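Local structure of geranyltranstransferase (Thermotoga neapolitana, 4WK5) at residues A[158-161]-A[162-165]; A[176-179]-A[180-184]; A[203-206]-A[207-211]; A[269-272]-A[273-277]. The protein probably acts as a magnesium-dependent prenyltransferase of isoprenoid biosynthesis, joining isoprenoid diphosphates into longer chains, as its FPP/GGPP synthase relatives do. All blocks are in the same frame, centred on the assembly; numbering follows the deposited sequence.

Contact 1. Residues A[158-161]-A[162-165]; sequences LGEA and MDVE
A161 and E165 meet one turn apart on helix 143-166: CB of A161 lies 4.0 Å from OE2 of E165, and CG of E165 comes within 3.2 Å of the A161 carbonyl oxygen. The same oxygen accepts the backbone bond from E165 N at 2.8 Å. The E165 carboxylate runs outward to the second subunit, where OE1 is hydrogen-bonded to L43 N and OE2 to T44 OG1. With a valine in place of E165, L43 N and T44 OG1 of that neighbouring chain would probably be left without their carboxylate mate across the interface. The sequence from G159 to D163 probably corresponds to the GQxxD-type motif of trans-prenyl synthases, with E160 at the glutamine position, on one of the core helices of the all-helical isoprenoid synthase fold. M162 has its CG beside the backbone N (chi1 -68°) and the rest extended, which takes the chain past the L158 carbonyl, CG at 3.3 Å and SD at 3.9 Å from L158 O, and on to M181 and F184 of helix 175-201 and L42 of the second subunit. E160 instead bends at chi2 (57°), bringing OE2 to 3.4 Å from V164 CG2, a carboxylate oxygen against a methyl, the two side chains crossing at a slant, while OE1 makes a salt bridge with K185, which also attracts D163 through a long, weak ion pair.

Contact 2. Residues A[176-179]-A[180-184]; sequences EMVE and KMYSF
V178 and Y182, one turn apart on helix 175-201, lie side by side and point the same way, an i to i+4 pairing of branched aliphatic and aromatic groups. The tyrosine can be followed outward. Its CB rests 3.5 Å from the carbonyl oxygen of E179. Because CG is turned beside the backbone N (chi1 -83°), the ring leans back along the helix over the preceding turn, and CD1 comes to 3.3 Å from V178 O, an oblique approach to the ring. That oxygen is already engaged by Y182 N at 3.0 Å. One atom further out, CE1 meets the methyl CG1 of V178 at 3.8 Å. At the tip, OH is hydrogen-bonded to L248 N, and the side chain packs against V217, Q220 and I221 of helix 206-229. A leucine in place of Y182 would probably leave L248 N without its phenolic partner and open a gap beside V178 CG1. The same V178 methyl also has M181 CE at 4.2 Å, reached because the methionine chain bends at both chi2 and chi3. E179 keeps its side chain clear of this apolar group and finds a partner for OE2 in Y264 OH of helix 248-274. The chemistry is therefore divided: apolar carbons of V178, M181 and Y182 pack close to the helix, whereas the polar ends of Y182 and E179 both reach past them, tying helix 175-201 to helix 248-274 by hydrogen bonds.

Contact 3. Residues A[203-206]-A[207-211]; sequences LDHT and FVKKL
The opening turn of helix 206-229, a helix N-terminus, brings H205 at the N-cap position together with K209. The K209 backbone N donates to H205 O at 3.1 Å, and the two side chains run side by side in the same direction. H205 holds its CG between the backbone N and the carbonyl carbon (chi1 74°), a crowded position that lifts the imidazole alongside the lysine. K209 CB sits at the ring edge, near its plane and 4.1 Å from H205 ND1, and further along the fully extended chain CD lies 4.1 Å from H205 CE1. The ammonium group passes beyond the ring to a salt bridge with E148. The ND1 of H205 is buried by the lysine's methylenes and has no polar partner in the model. The carbonyl oxygen of H205 also has V208 CG2 at 3.5 Å. A second element of this N-terminus precedes the cap. D204 OD2 accepts from T206 N at 3.4 Å, a weak bond that meets the definition of an Asx turn, and weakly from T206 OG1 at 3.2 Å. A water set between D204 OD2 and F207 N would extend the carboxylate's reach to the next amide, but both of its distances are too short for it to be more than doubtful. F207 and V208 pack against E275, at the end of helix 248-274, while H205 and K209 rest on S195 of helix 175-201.

Contact 4. Residues A[269-272]-A[273-277]; sequences LEAL and ESEGL
A chi1 of -66° sets S274 OG beside its own backbone N, which lets the hydroxyl curl back and donate to the E270 carbonyl oxygen at 2.8 Å. The same oxygen receives S274 N at 2.9 Å from the opposite face of its plane, and is thus gripped from both sides. L272 (chi1 -62°) and L277 (chi1 -80°) likewise turn CG beside their backbone N, and their side chains cross at about a right angle with the two CD2 methyls 3.6 Å apart. This pairing belongs to a Schellman motif that closes helix 248-274. L277 N reaches back to L272 O at 3.0 Å and G276 N to E273 O at 3.1 Å, with G276 taking the positive phi that the turn requires and that glycine tolerates readily. The leucine pairing is the hydrophobic contact that often accompanies such a motif, between the residues joined by its six-to-one bond, L277 N to L272 O. L277 is at once the N-cap position of helix 278-289, and L272 also packs on T280 and L284 of that helix. E275 N, meanwhile, bonds to A271 O at 3.0 Å, and E275 CG approaches this same oxygen at 3.4 Å.

In the fold
The contacts form two touching pairs. Contacts 1 and 2 have centres 10 Å apart and join helices 143-166 and 175-201, with G159 CA 3.6 Å from F184 CB; there F184 also meets the ring of F40 of the second subunit. Contacts 3 and 4 have centres 13 Å apart and join the N-terminus of helix 206-229 to the end of helix 248-274, with L211 CD2 3.7 Å from A271 CB. Contacts 1 and 4 are about 32 Å apart at their centres. Contacts 1 and 2 both border the probable active site: E160 is close to D96, part of what is probably the first aspartate-rich motif, which binds magnesium in relatives, and Y182 lies near D224.

Contact 1. Residues A[158-161]-A[162-165]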
ATOM      1  N   LEU A 158       4.261  -3.866  10.537  1.00 15.95           N
ATOM      2  CA  LEU A 158       5.292  -4.201  11.521  1.00 16.39           C
ATOM      3  C   LEU A 158       4.812  -5.351  12.396  1.00 14.25           C
ATOM      4  O   LEU A 158       5.587  -6.239  12.742  1.00 16.64           O
ATOM      5  CB  LEU A 158       5.656  -2.994  12.390  1.00 17.34           C
ATOM      6  CG  LEU A 158       6.364  -1.837  11.677  1.00 20.90           C
ATOM      7  CD1 LEU A 158       6.509  -0.677  12.645  1.00 23.88           C
ATOM      8  CD2 LEU A 158       7.730  -2.270  11.157  1.00 24.31           C
ATOM      9  N   GLY A 159       3.527  -5.334  12.735  1.00 14.97           N
ATOM     10  CA  GLY A 159       2.949  -6.414  13.518  1.00 16.42           C
ATOM     11  C   GLY A 159       3.065  -7.749  12.791  1.00 16.51           C
ATOM     12  O   GLY A 159       3.381  -8.777  13.396  1.00 15.58           O
ATOM     13  N   GLU A 160       2.768  -7.746  11.489  1.00 16.26           N
ATOM     14  CA  GLU A 160       2.868  -8.975  10.716  1.00 19.36           C
ATOM     15  C   GLU A 160       4.326  -9.415  10.619  1.00 15.34           C
ATOM     16  O   GLU A 160       4.621 -10.612  10.744  1.00 17.32           O
ATOM     17  CB  GLU A 160       2.253  -8.797   9.319  1.00 18.78           C
ATOM     18  CG  GLU A 160       2.379 -10.039   8.412  1.00 28.36           C
ATOM     19  CD  GLU A 160       1.760 -11.306   9.013  1.00 35.17           C
ATOM     20  OE1 GLU A 160       0.812 -11.201   9.825  1.00 32.16           O
ATOM     21  OE2 GLU A 160       2.231 -12.415   8.673  1.00 34.13           O
ATOM     22  N   ALA A 161       5.238  -8.456  10.442  1.00 15.73           N
ATOM     23  CA  ALA A 161       6.668  -8.766  10.430  1.00 16.18           C
ATOM     24  C   ALA A 161       7.092  -9.422  11.750  1.00 19.09           C
ATOM     25  O   ALA A 161       7.772 -10.445  11.743  1.00 18.73           O
ATOM     26  CB  ALA A 161       7.500  -7.503  10.160  1.00 17.84           C
ATOM     27  N   MET A 162       6.668  -8.859  12.878  1.00 15.27           N
ATOM     28  CA  MET A 162       6.977  -9.481  14.179  1.00 15.01           C
ATOM     29  C   MET A 162       6.473 -10.932  14.245  1.00 18.29           C
ATOM     30  O   MET A 162       7.197 -11.835  14.668  1.00 21.31           O
ATOM     31  CB  MET A 162       6.356  -8.669  15.316  1.00 15.76           C
ATOM     32  CG  MET A 162       6.967  -7.289  15.520  1.00 21.95           C
ATOM     33  SD  MET A 162       5.934  -6.323  16.636  1.00 20.67           S
ATOM     34  CE  MET A 162       6.819  -4.756  16.646  1.00 22.98           C
ATOM     35  N   ASP A 163       5.234 -11.152  13.808  1.00 19.37           N
ATOM     36  CA  ASP A 163       4.628 -12.486  13.863  1.00 19.97           C
ATOM     37  C   ASP A 163       5.479 -13.491  13.069  1.00 21.07           C
ATOM     38  O   ASP A 163       5.830 -14.564  13.568  1.00 22.86           O
ATOM     39  CB  ASP A 163       3.186 -12.414  13.335  1.00 20.38           C
ATOM     40  CG  ASP A 163       2.274 -13.495  13.915  1.00 28.73           C
ATOM     41  OD1 ASP A 163       2.624 -14.147  14.927  1.00 27.65           O
ATOM     42  OD2 ASP A 163       1.173 -13.663  13.354  1.00 29.88           O
ATOM     43  N   VAL A 164       5.840 -13.111  11.848  1.00 21.15           N
ATOM     44  CA  VAL A 164       6.666 -13.956  10.990  1.00 19.46           C
ATOM     45  C   VAL A 164       8.037 -14.193  11.584  1.00 21.53           C
ATOM     46  O   VAL A 164       8.539 -15.330  11.616  1.00 21.96           O
ATOM     47  CB  VAL A 164       6.820 -13.332   9.587  1.00 19.52           C
ATOM     48  CG1 VAL A 164       7.959 -13.996   8.815  1.00 27.24           C
ATOM     49  CG2 VAL A 164       5.503 -13.442   8.831  1.00 22.25           C
ATOM     50  N   GLU A 165       8.644 -13.132  12.092  1.00 18.02           N
ATOM     51  CA  GLU A 165      10.020 -13.233  12.572  1.00 20.23           C
ATOM     52  C   GLU A 165      10.141 -13.964  13.915  1.00 24.19           C
ATOM     53  O   GLU A 165      11.163 -14.602  14.192  1.00 26.38           O
ATOM     54  CB  GLU A 165      10.630 -11.836  12.662  1.00 19.62           C
ATOM     55  CG  GLU A 165      10.814 -11.232  11.267  1.00 18.84           C
ATOM     56  CD  GLU A 165      11.566  -9.930  11.279  1.00 19.21           C
ATOM     57  OE1 GLU A 165      12.495  -9.801  12.109  1.00 20.81           O
ATOM     58  OE2 GLU A 165      11.226  -9.047  10.460  1.00 18.88           O
TER

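Contact 2. Residues A[176-179]-A[180-184]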
ATOM      1  N   GLU A 176       5.917  -9.744  26.837  1.00 36.40           N
ATOM      2  CA  GLU A 176       5.734  -8.335  26.505  1.00 37.47           C
ATOM      3  C   GLU A 176       5.875  -8.097  24.996  1.00 31.64           C
ATOM      4  O   GLU A 176       5.110  -7.333  24.403  1.00 29.32           O
ATOM      5  CB  GLU A 176       6.734  -7.468  27.277  1.00 43.66           C
ATOM      6  CG  GLU A 176       6.463  -7.364  28.785  1.00 49.28           C
ATOM      7  CD  GLU A 176       6.888  -8.604  29.575  1.00 58.03           C
ATOM      8  OE1 GLU A 176       6.259  -8.889  30.619  1.00 58.66           O
ATOM      9  OE2 GLU A 176       7.854  -9.285  29.165  1.00 53.86           O
ATOM     10  N   MET A 177       6.848  -8.757  24.377  1.00 29.95           N
ATOM     11  CA  MET A 177       7.051  -8.610  22.941  1.00 27.79           C
ATOM     12  C   MET A 177       5.893  -9.265  22.187  1.00 24.20           C
ATOM     13  O   MET A 177       5.467  -8.774  21.135  1.00 24.88           O
ATOM     14  CB  MET A 177       8.393  -9.213  22.508  1.00 30.01           C
ATOM     15  CG  MET A 177       9.599  -8.437  23.023  1.00 35.75           C
ATOM     16  SD  MET A 177      11.192  -9.025  22.399  1.00 45.51           S
ATOM     17  CE  MET A 177      11.433 -10.501  23.326  1.00 36.96           C
ATOM     18  N   VAL A 178       5.373 -10.364  22.721  1.00 25.64           N
ATOM     19  CA  VAL A 178       4.251 -11.009  22.037  1.00 26.38           C
ATOM     20  C   VAL A 178       3.003 -10.126  22.131  1.00 20.34           C
ATOM     21  O   VAL A 178       2.290  -9.949  21.138  1.00 21.26           O
ATOM     22  CB  VAL A 178       3.976 -12.424  22.594  1.00 24.83           C
ATOM     23  CG1 VAL A 178       2.740 -13.021  21.943  1.00 25.00           C
ATOM     24  CG2 VAL A 178       5.185 -13.314  22.326  1.00 27.95           C
ATOM     25  N   GLU A 179       2.751  -9.540  23.303  1.00 24.13           N
ATOM     26  CA  GLU A 179       1.585  -8.655  23.427  1.00 24.90           C
ATOM     27  C   GLU A 179       1.724  -7.419  22.517  1.00 25.64           C
ATOM     28  O   GLU A 179       0.738  -6.943  21.950  1.00 23.32           O
ATOM     29  CB  GLU A 179       1.371  -8.222  24.885  1.00 31.52           C
ATOM     30  CG  GLU A 179       0.210  -7.239  25.025  1.00 42.52           C
ATOM     31  CD  GLU A 179      -0.586  -7.404  26.306  1.00 51.62           C
ATOM     32  OE1 GLU A 179      -0.111  -8.111  27.226  1.00 49.99           O
ATOM     33  OE2 GLU A 179      -1.696  -6.827  26.381  1.00 40.23           O
ATOM     34  N   LYS A 180       2.948  -6.922  22.359  1.00 25.13           N
ATOM     35  CA  LYS A 180       3.205  -5.788  21.474  1.00 25.73           C
ATOM     36  C   LYS A 180       2.858  -6.161  20.028  1.00 22.14           C
ATOM     37  O   LYS A 180       2.270  -5.374  19.274  1.00 20.88           O
ATOM     38  CB  LYS A 180       4.672  -5.354  21.582  1.00 26.41           C
ATOM     39  CG  LYS A 180       5.043  -4.126  20.763  1.00 29.77           C
ATOM     40  CD  LYS A 180       4.336  -2.879  21.277  1.00 51.97           C
ATOM     41  CE  LYS A 180       4.992  -1.612  20.734  1.00 62.31           C
ATOM     42  NZ  LYS A 180       4.343  -0.368  21.244  1.00 65.45           N
ATOM     43  N   MET A 181       3.231  -7.378  19.649  1.00 22.63           N
ATOM     44  CA  MET A 181       2.918  -7.884  18.329  1.00 19.02           C
ATOM     45  C   MET A 181       1.399  -7.961  18.107  1.00 18.93           C
ATOM     46  O   MET A 181       0.904  -7.622  17.028  1.00 18.44           O
ATOM     47  CB  MET A 181       3.582  -9.249  18.124  1.00 22.42           C
ATOM     48  CG  MET A 181       3.334  -9.870  16.755  1.00 22.67           C
ATOM     49  SD  MET A 181       1.868 -10.917  16.750  1.00 24.61           S
ATOM     50  CE  MET A 181       2.476 -12.264  17.787  1.00 24.39           C
ATOM     51  N   TYR A 182       0.657  -8.402  19.122  1.00 19.03           N
ATOM     52  CA  TYR A 182      -0.808  -8.441  19.016  1.00 18.29           C
ATOM     53  C   TYR A 182      -1.346  -7.033  18.830  1.00 16.85           C
ATOM     54  O   TYR A 182      -2.249  -6.793  18.043  1.00 19.59           O
ATOM     55  CB  TYR A 182      -1.445  -9.068  20.261  1.00 18.65           C
ATOM     56  CG  TYR A 182      -1.467 -10.583  20.249  1.00 22.56           C
ATOM     57  CD1 TYR A 182      -0.371 -11.313  19.804  1.00 24.60           C
ATOM     58  CD2 TYR A 182      -2.578 -11.282  20.715  1.00 22.87           C
ATOM     59  CE1 TYR A 182      -0.394 -12.697  19.790  1.00 24.36           C
ATOM     60  CE2 TYR A 182      -2.605 -12.655  20.710  1.00 26.06           C
ATOM     61  CZ  TYR A 182      -1.514 -13.358  20.247  1.00 28.73           C
ATOM     62  OH  TYR A 182      -1.541 -14.734  20.243  1.00 26.28           O
ATOM     63  N   SER A 183      -0.794  -6.112  19.601  1.00 19.15           N
ATOM     64  CA  SER A 183      -1.223  -4.721  19.545  1.00 18.36           C
ATOM     65  C   SER A 183      -1.030  -4.133  18.160  1.00 19.94           C
ATOM     66  O   SER A 183      -1.897  -3.427  17.650  1.00 21.55           O
ATOM     67  CB  SER A 183      -0.452  -3.890  20.567  1.00 24.96           C
ATOM     68  OG  SER A 183      -0.712  -2.514  20.387  1.00 34.50           O
ATOM     69  N   PHE A 184       0.110  -4.432  17.549  1.00 18.15           N
ATOM     70  CA  PHE A 184       0.401  -3.916  16.216  1.00 19.71           C
ATOM     71  C   PHE A 184      -0.362  -4.659  15.119  1.00 18.02           C
ATOM     72  O   PHE A 184      -0.934  -4.044  14.205  1.00 18.52           O
ATOM     73  CB  PHE A 184       1.898  -4.006  15.909  1.00 18.49           C
ATOM     74  CG  PHE A 184       2.717  -2.855  16.450  1.00 21.80           C
ATOM     75  CD1 PHE A 184       2.287  -2.115  17.536  1.00 35.43           C
ATOM     76  CD2 PHE A 184       3.902  -2.507  15.829  1.00 22.24           C
ATOM     77  CE1 PHE A 184       3.051  -1.058  18.022  1.00 40.40           C
ATOM     78  CE2 PHE A 184       4.674  -1.443  16.308  1.00 26.44           C
ATOM     79  CZ  PHE A 184       4.245  -0.724  17.403  1.00 33.85           C
TER

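Contact 3. Residues A[203-206]-A[207-211]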
ATOM      1  N   LEU A 203     -14.755  14.730  17.368  1.00 54.14           N
ATOM      2  CA  LEU A 203     -14.632  14.418  18.791  1.00 52.18           C
ATOM      3  C   LEU A 203     -13.249  13.854  19.117  1.00 54.53           C
ATOM      4  O   LEU A 203     -12.622  13.212  18.279  1.00 57.94           O
ATOM      5  CB  LEU A 203     -15.714  13.422  19.212  1.00 48.82           C
ATOM      6  CG  LEU A 203     -17.148  13.758  18.809  1.00 49.28           C
ATOM      7  CD1 LEU A 203     -18.092  12.621  19.164  1.00 49.00           C
ATOM      8  CD2 LEU A 203     -17.593  15.055  19.464  1.00 52.85           C
ATOM      9  N   ASP A 204     -12.777  14.097  20.336  1.00 52.63           N
ATOM     10  CA  ASP A 204     -11.476  13.587  20.769  1.00 54.92           C
ATOM     11  C   ASP A 204     -11.467  12.057  20.776  1.00 44.69           C
ATOM     12  O   ASP A 204     -12.381  11.437  21.320  1.00 49.72           O
ATOM     13  CB  ASP A 204     -11.127  14.124  22.159  1.00 63.18           C
ATOM     14  CG  ASP A 204      -9.709  13.798  22.567  1.00 72.46           C
ATOM     15  OD1 ASP A 204      -8.782  14.492  22.097  1.00 76.47           O
ATOM     16  OD2 ASP A 204      -9.518  12.853  23.359  1.00 75.21           O
ATOM     17  N   HIS A 205     -10.438  11.454  20.179  1.00 45.59           N
ATOM     18  CA  HIS A 205     -10.417  10.002  19.988  1.00 52.21           C
ATOM     19  C   HIS A 205      -9.354   9.289  20.825  1.00 54.25           C
ATOM     20  O   HIS A 205      -9.116   8.093  20.649  1.00 43.10           O
ATOM     21  CB  HIS A 205     -10.225   9.668  18.497  1.00 49.06           C
ATOM     22  CG  HIS A 205      -8.836   9.907  17.983  1.00 50.17           C
ATOM     23  ND1 HIS A 205      -7.756   9.134  18.352  1.00 55.41           N
ATOM     24  CD2 HIS A 205      -8.356  10.831  17.117  1.00 52.05           C
ATOM     25  CE1 HIS A 205      -6.671   9.573  17.740  1.00 54.25           C
ATOM     26  NE2 HIS A 205      -7.008  10.604  16.984  1.00 52.33           N
ATOM     27  N   THR A 206      -8.726  10.020  21.744  1.00 53.13           N
ATOM     28  CA  THR A 206      -7.666   9.454  22.571  1.00 56.15           C
ATOM     29  C   THR A 206      -8.164   8.264  23.387  1.00 60.56           C
ATOM     30  O   THR A 206      -7.524   7.212  23.430  1.00 58.63           O
ATOM     31  CB  THR A 206      -7.077  10.505  23.533  1.00 55.02           C
ATOM     32  OG1 THR A 206      -6.599  11.631  22.785  1.00 53.54           O
ATOM     33  CG2 THR A 206      -5.931   9.907  24.337  1.00 57.65           C
ATOM     34  N   PHE A 207      -9.319   8.440  24.023  1.00 57.39           N
ATOM     35  CA  PHE A 207      -9.914   7.401  24.857  1.00 54.46           C
ATOM     36  C   PHE A 207     -10.235   6.138  24.053  1.00 48.63           C
ATOM     37  O   PHE A 207      -9.716   5.055  24.337  1.00 43.74           O
ATOM     38  CB  PHE A 207     -11.190   7.930  25.524  1.00 53.11           C
ATOM     39  CG  PHE A 207     -11.769   7.003  26.556  1.00 56.76           C
ATOM     40  CD1 PHE A 207     -11.519   7.206  27.900  1.00 60.26           C
ATOM     41  CD2 PHE A 207     -12.555   5.924  26.184  1.00 59.76           C
ATOM     42  CE1 PHE A 207     -12.046   6.362  28.848  1.00 59.46           C
ATOM     43  CE2 PHE A 207     -13.070   5.068  27.134  1.00 62.95           C
ATOM     44  CZ  PHE A 207     -12.822   5.291  28.466  1.00 61.02           C
ATOM     45  N   VAL A 208     -11.100   6.289  23.054  1.00 44.98           N
ATOM     46  CA  VAL A 208     -11.637   5.149  22.322  1.00 38.49           C
ATOM     47  C   VAL A 208     -10.590   4.389  21.507  1.00 37.20           C
ATOM     48  O   VAL A 208     -10.772   3.203  21.224  1.00 42.08           O
ATOM     49  CB  VAL A 208     -12.774   5.580  21.375  1.00 34.80           C
ATOM     50  CG1 VAL A 208     -13.992   6.001  22.172  1.00 43.64           C
ATOM     51  CG2 VAL A 208     -12.310   6.702  20.456  1.00 36.56           C
ATOM     52  N   LYS A 209      -9.508   5.062  21.116  1.00 38.24           N
ATOM     53  CA  LYS A 209      -8.433   4.392  20.383  1.00 40.71           C
ATOM     54  C   LYS A 209      -7.780   3.326  21.266  1.00 38.12           C
ATOM     55  O   LYS A 209      -7.447   2.221  20.807  1.00 32.83           O
ATOM     56  CB  LYS A 209      -7.393   5.406  19.903  1.00 41.46           C
ATOM     57  CG  LYS A 209      -6.283   4.805  19.062  1.00 39.40           C
ATOM     58  CD  LYS A 209      -5.280   5.865  18.631  1.00 44.71           C
ATOM     59  CE  LYS A 209      -4.132   5.250  17.847  1.00 43.24           C
ATOM     60  NZ  LYS A 209      -3.171   6.277  17.350  1.00 41.81           N
ATOM     61  N   LYS A 210      -7.618   3.669  22.542  1.00 42.08           N
ATOM     62  CA  LYS A 210      -7.127   2.742  23.555  1.00 34.67           C
ATOM     63  C   LYS A 210      -8.069   1.545  23.688  1.00 29.93           C
ATOM     64  O   LYS A 210      -7.633   0.407  23.849  1.00 31.73           O
ATOM     65  CB  LYS A 210      -6.981   3.466  24.892  1.00 47.15           C
ATOM     66  CG  LYS A 210      -5.855   2.955  25.776  1.00 56.10           C
ATOM     67  CD  LYS A 210      -5.754   3.797  27.043  1.00 64.29           C
ATOM     68  CE  LYS A 210      -4.572   3.384  27.902  1.00 73.04           C
ATOM     69  NZ  LYS A 210      -4.766   3.776  29.326  1.00 77.65           N
ATOM     70  N   LEU A 211      -9.369   1.813  23.606  1.00 28.27           N
ATOM     71  CA  LEU A 211     -10.384   0.762  23.630  1.00 31.05           C
ATOM     72  C   LEU A 211     -10.233  -0.219  22.478  1.00 32.10           C
ATOM     73  O   LEU A 211     -10.283  -1.434  22.673  1.00 30.49           O
ATOM     74  CB  LEU A 211     -11.785   1.368  23.586  1.00 36.30           C
ATOM     75  CG  LEU A 211     -12.288   2.120  24.809  1.00 38.76           C
ATOM     76  CD1 LEU A 211     -13.762   2.450  24.606  1.00 41.10           C
ATOM     77  CD2 LEU A 211     -12.072   1.319  26.092  1.00 36.14           C
TER
HETATM   78  O   HOH W   1     -10.355  10.731  24.190  1.00 46.47           O

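Contact 4. Residues A[269-272]-A[273-277]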
ATOM      1  N   LEU A 269     -16.458  -3.358  26.917  1.00 28.23           N
ATOM      2  CA  LEU A 269     -17.919  -3.328  27.013  1.00 28.98           C
ATOM      3  C   LEU A 269     -18.404  -2.288  28.019  1.00 31.33           C
ATOM      4  O   LEU A 269     -19.339  -1.533  27.742  1.00 31.86           O
ATOM      5  CB  LEU A 269     -18.471  -4.705  27.390  1.00 30.59           C
ATOM      6  CG  LEU A 269     -18.404  -5.764  26.288  1.00 30.24           C
ATOM      7  CD1 LEU A 269     -18.931  -7.093  26.814  1.00 35.60           C
ATOM      8  CD2 LEU A 269     -19.168  -5.317  25.052  1.00 34.12           C
ATOM      9  N   GLU A 270     -17.762  -2.252  29.183  1.00 29.34           N
ATOM     10  CA  GLU A 270     -18.180  -1.348  30.246  1.00 31.41           C
ATOM     11  C   GLU A 270     -17.967   0.106  29.849  1.00 32.19           C
ATOM     12  O   GLU A 270     -18.804   0.953  30.159  1.00 30.91           O
ATOM     13  CB  GLU A 270     -17.443  -1.662  31.549  1.00 31.58           C
ATOM     14  CG  GLU A 270     -17.919  -2.948  32.206  1.00 38.14           C
ATOM     15  CD  GLU A 270     -17.444  -3.090  33.638  1.00 58.65           C
ATOM     16  OE1 GLU A 270     -17.078  -2.065  34.251  1.00 67.20           O
ATOM     17  OE2 GLU A 270     -17.447  -4.227  34.155  1.00 60.59           O
ATOM     18  N   ALA A 271     -16.862   0.387  29.159  1.00 25.44           N
ATOM     19  CA  ALA A 271     -16.622   1.731  28.640  1.00 28.61           C
ATOM     20  C   ALA A 271     -17.684   2.125  27.613  1.00 29.28           C
ATOM     21  O   ALA A 271     -18.207   3.241  27.659  1.00 29.63           O
ATOM     22  CB  ALA A 271     -15.225   1.827  28.022  1.00 30.84           C
ATOM     23  N   LEU A 272     -18.001   1.214  26.692  1.00 27.61           N
ATOM     24  CA  LEU A 272     -19.012   1.482  25.659  1.00 26.49           C
ATOM     25  C   LEU A 272     -20.384   1.766  26.286  1.00 29.21           C
ATOM     26  O   LEU A 272     -21.077   2.704  25.893  1.00 30.87           O
ATOM     27  CB  LEU A 272     -19.118   0.307  24.682  1.00 28.88           C
ATOM     28  CG  LEU A 272     -17.858  -0.029  23.879  1.00 29.39           C
ATOM     29  CD1 LEU A 272     -18.093  -1.271  23.021  1.00 30.60           C
ATOM     30  CD2 LEU A 272     -17.437   1.145  23.023  1.00 30.90           C
ATOM     31  N   GLU A 273     -20.769   0.942  27.251  1.00 27.90           N
ATOM     32  CA  GLU A 273     -22.048   1.123  27.933  1.00 30.09           C
ATOM     33  C   GLU A 273     -22.073   2.459  28.668  1.00 35.63           C
ATOM     34  O   GLU A 273     -23.033   3.217  28.547  1.00 33.82           O
ATOM     35  CB  GLU A 273     -22.314  -0.028  28.896  1.00 34.14           C
ATOM     36  CG  GLU A 273     -23.727  -0.024  29.460  1.00 45.72           C
ATOM     37  CD  GLU A 273     -24.123  -1.357  30.057  1.00 61.58           C
ATOM     38  OE1 GLU A 273     -25.309  -1.733  29.940  1.00 69.29           O
ATOM     39  OE2 GLU A 273     -23.247  -2.029  30.641  1.00 61.65           O
ATOM     40  N   SER A 274     -21.001   2.753  29.400  1.00 28.82           N
ATOM     41  CA  SER A 274     -20.884   4.010  30.149  1.00 33.86           C
ATOM     42  C   SER A 274     -21.006   5.258  29.276  1.00 28.49           C
ATOM     43  O   SER A 274     -21.523   6.292  29.727  1.00 29.17           O
ATOM     44  CB  SER A 274     -19.549   4.066  30.893  1.00 33.44           C
ATOM     45  OG  SER A 274     -19.489   3.073  31.896  1.00 47.90           O
ATOM     46  N   GLU A 275     -20.509   5.166  28.043  1.00 29.68           N
ATOM     47  CA  GLU A 275     -20.491   6.314  27.135  1.00 28.98           C
ATOM     48  C   GLU A 275     -21.748   6.429  26.283  1.00 31.04           C
ATOM     49  O   GLU A 275     -21.854   7.334  25.458  1.00 33.36           O
ATOM     50  CB  GLU A 275     -19.277   6.246  26.216  1.00 27.78           C
ATOM     51  CG  GLU A 275     -17.976   6.530  26.903  1.00 32.85           C
ATOM     52  CD  GLU A 275     -16.812   6.473  25.952  1.00 42.68           C
ATOM     53  OE1 GLU A 275     -16.951   6.932  24.800  1.00 47.80           O
ATOM     54  OE2 GLU A 275     -15.759   5.956  26.361  1.00 49.39           O
ATOM     55  N   GLY A 276     -22.681   5.505  26.468  1.00 29.62           N
ATOM     56  CA  GLY A 276     -23.919   5.500  25.705  1.00 31.30           C
ATOM     57  C   GLY A 276     -23.718   5.094  24.250  1.00 31.00           C
ATOM     58  O   GLY A 276     -24.491   5.483  23.379  1.00 30.93           O
ATOM     59  N   LEU A 277     -22.685   4.300  23.995  1.00 27.56           N
ATOM     60  CA  LEU A 277     -22.417   3.771  22.649  1.00 24.61           C
ATOM     61  C   LEU A 277     -23.210   2.469  22.510  1.00 29.01           C
ATOM     62  O   LEU A 277     -22.639   1.375  22.438  1.00 27.65           O
ATOM     63  CB  LEU A 277     -20.905   3.565  22.421  1.00 27.40           C
ATOM     64  CG  LEU A 277     -20.048   4.790  22.056  1.00 39.38           C
ATOM     65  CD1 LEU A 277     -20.367   6.010  22.854  1.00 53.57           C
ATOM     66  CD2 LEU A 277     -18.569   4.467  22.204  1.00 46.90           C
TER